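Local structure of hydrogenase maturation factor (Thermoanaerobacter tengcongensis, 3VTI) at residues A53-V58 and V177-G182. The protein probably takes a carbamoyl group from its partner HypF onto sulfur and dehydrates it with ATP to a nitrile during [NiFe]-hydrogenase maturation. Residues are numbered along the deposited sequence; the frame is centred on the assembly and turned at random.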
ATOM      1  N   ALA C  53     -12.391   4.081  -4.469  1.00 40.01           N
ATOM      2  CA  ALA C  53     -11.751   5.036  -3.576  1.00 39.10           C
ATOM      3  C   ALA C  53     -12.616   6.286  -3.353  1.00 38.70           C
ATOM      4  O   ALA C  53     -12.628   6.855  -2.259  1.00 38.11           O
ATOM      5  CB  ALA C  53     -10.395   5.413  -4.122  1.00 39.26           C
ATOM      6  N   VAL C  54     -13.323   6.712  -4.393  1.00 38.86           N
ATOM      7  CA  VAL C  54     -14.172   7.890  -4.294  1.00 39.31           C
ATOM      8  C   VAL C  54     -15.479   7.536  -3.584  1.00 38.69           C
ATOM      9  O   VAL C  54     -15.800   8.107  -2.549  1.00 38.71           O
ATOM     10  CB  VAL C  54     -14.469   8.517  -5.681  1.00 40.18           C
ATOM     11  CG1 VAL C  54     -15.378   9.729  -5.543  1.00 40.13           C
ATOM     12  CG2 VAL C  54     -13.175   8.913  -6.367  1.00 41.55           C
ATOM     13  N   CYS C  55     -16.202   6.572  -4.137  1.00 38.65           N
ATOM     14  CA  CYS C  55     -17.508   6.183  -3.645  1.00 38.43           C
ATOM     15  C   CYS C  55     -17.518   5.842  -2.165  1.00 37.88           C
ATOM     16  O   CYS C  55     -18.382   6.315  -1.411  1.00 37.51           O
ATOM     17  CB  CYS C  55     -18.057   5.030  -4.484  1.00 38.88           C
ATOM     18  SG  CYS C  55     -18.515   5.578  -6.159  1.00 40.52           S
ATOM     19  N   GLY C  56     -16.542   5.042  -1.748  1.00 37.40           N
ATOM     20  CA  GLY C  56     -16.457   4.609  -0.359  1.00 36.58           C
ATOM     21  C   GLY C  56     -16.372   5.754   0.624  1.00 36.05           C
ATOM     22  O   GLY C  56     -16.998   5.734   1.676  1.00 35.87           O
ATOM     23  N   THR C  57     -15.582   6.757   0.277  1.00 36.42           N
ATOM     24  CA  THR C  57     -15.410   7.922   1.124  1.00 36.69           C
ATOM     25  C   THR C  57     -16.567   8.910   0.993  1.00 37.25           C
ATOM     26  O   THR C  57     -16.933   9.572   1.967  1.00 37.69           O
ATOM     27  CB  THR C  57     -14.080   8.593   0.837  1.00 37.13           C
ATOM     28  OG1 THR C  57     -13.031   7.740   1.314  1.00 36.87           O
ATOM     29  CG2 THR C  57     -13.992   9.947   1.522  1.00 37.40           C
ATOM     30  N   VAL C  58     -17.150   8.999  -0.200  1.00 37.33           N
ATOM     31  CA  VAL C  58     -18.353   9.793  -0.388  1.00 37.78           C
ATOM     32  C   VAL C  58     -19.449   9.202   0.497  1.00 37.87           C
ATOM     33  O   VAL C  58     -20.155   9.920   1.204  1.00 38.33           O
ATOM     34  CB  VAL C  58     -18.779   9.826  -1.886  1.00 38.68           C
ATOM     35  CG1 VAL C  58     -20.255  10.267  -2.049  1.00 38.31           C
ATOM     36  CG2 VAL C  58     -17.829  10.720  -2.703  1.00 37.03           C
ATOM     37  N   VAL C 177     -20.426  -1.007  -6.777  1.00 44.01           N
ATOM     38  CA  VAL C 177     -19.808   0.290  -6.460  0.50 43.05           C
ATOM     39  C   VAL C 177     -20.634   1.446  -6.978  1.00 43.03           C
ATOM     40  O   VAL C 177     -20.905   1.550  -8.187  1.00 44.15           O
ATOM     41  CB  VAL C 177     -18.385   0.432  -7.049  1.00 43.48           C
ATOM     42  CG1 VAL C 177     -17.631   1.563  -6.356  1.00 42.26           C
ATOM     43  CG2 VAL C 177     -17.627  -0.850  -6.899  1.00 44.52           C
ATOM     44  N   ALA C 178     -21.022   2.314  -6.050  1.00 42.14           N
ATOM     45  CA  ALA C 178     -21.867   3.468  -6.333  1.00 42.33           C
ATOM     46  C   ALA C 178     -21.755   4.515  -5.224  1.00 41.71           C
ATOM     47  O   ALA C 178     -21.512   4.162  -4.066  1.00 40.82           O
ATOM     48  CB  ALA C 178     -23.315   3.029  -6.504  1.00 42.75           C
ATOM     49  N   PRO C 179     -21.903   5.810  -5.579  1.00 42.33           N
ATOM     50  CA  PRO C 179     -22.032   6.857  -4.567  1.00 42.10           C
ATOM     51  C   PRO C 179     -23.490   6.976  -4.152  1.00 42.53           C
ATOM     52  O   PRO C 179     -24.379   7.070  -5.007  1.00 43.33           O
ATOM     53  CB  PRO C 179     -21.577   8.116  -5.308  1.00 43.11           C
ATOM     54  CG  PRO C 179     -21.958   7.865  -6.735  1.00 43.57           C
ATOM     55  CD  PRO C 179     -21.880   6.367  -6.947  1.00 43.54           C
ATOM     56  N   LEU C 180     -23.729   6.957  -2.846  1.00 42.21           N
ATOM     57  CA  LEU C 180     -25.088   6.892  -2.314  1.00 42.80           C
ATOM     58  C   LEU C 180     -25.528   8.189  -1.671  1.00 43.29           C
ATOM     59  O   LEU C 180     -26.604   8.261  -1.076  1.00 44.36           O
ATOM     60  CB  LEU C 180     -25.215   5.758  -1.295  1.00 42.37           C
ATOM     61  CG  LEU C 180     -24.968   4.331  -1.785  1.00 42.99           C
ATOM     62  CD1 LEU C 180     -24.838   3.427  -0.588  1.00 42.36           C
ATOM     63  CD2 LEU C 180     -26.086   3.849  -2.721  1.00 45.33           C
ATOM     64  N   ASN C 181     -24.705   9.220  -1.783  1.00 43.26           N
ATOM     65  CA  ASN C 181     -25.042  10.496  -1.173  1.00 44.01           C
ATOM     66  C   ASN C 181     -26.353  11.083  -1.703  1.00 45.15           C
ATOM     67  O   ASN C 181     -27.042  11.789  -0.970  1.00 46.42           O
ATOM     68  CB  ASN C 181     -23.896  11.488  -1.325  1.00 43.96           C
ATOM     69  CG  ASN C 181     -23.579  11.795  -2.766  1.00 44.55           C
ATOM     70  OD1 ASN C 181     -23.510  10.897  -3.607  1.00 44.06           O
ATOM     71  ND2 ASN C 181     -23.382  13.073  -3.063  1.00 45.43           N
ATOM     72  N   GLY C 182     -26.688  10.779  -2.961  1.00 45.15           N
ATOM     73  CA  GLY C 182     -27.956  11.181  -3.569  1.00 46.40           C
ATOM     74  C   GLY C 182     -29.145  10.492  -2.918  1.00 46.95           C
ATOM     75  O   GLY C 182     -30.152  11.138  -2.595  1.00 48.55           O
TER
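C55 lays its sulfur against the A178-P179 peptide link, with SG 3.4 Å from P179 N and 3.5 Å from P179 CD. The torsion that sets SG anti to its own carbonyl carbon (chi1 -70°) brings it beside the start of the proline ring, while C55 CB meets V177 CG1 at 4.0 Å. One turn on, the CG1 methyl of V58, anti to the backbone N, touches both P179 CB at 4.1 Å and N181 OD1 at 3.7 Å, and the V58 and N181 side chains meet at a slant. The N181 amide is held from elsewhere, its ND2 bonding to A100 O. No hydrogen bond joins the two segments directly, but N59, just past V58, bonds to A178 O and L180 N and so ties the extended backbone to the helix. The contact is buried and joins the N- and C-terminal AIR synthase-related domains, with the magnesium ion about 11 Å from the V58 side chain. The loop leading into helix 181-187 runs past helix 49-60, which touches strands 30-37 and 66-78 of the N-terminal sheet, while helix 83-100 packs against V54, V58 and P179.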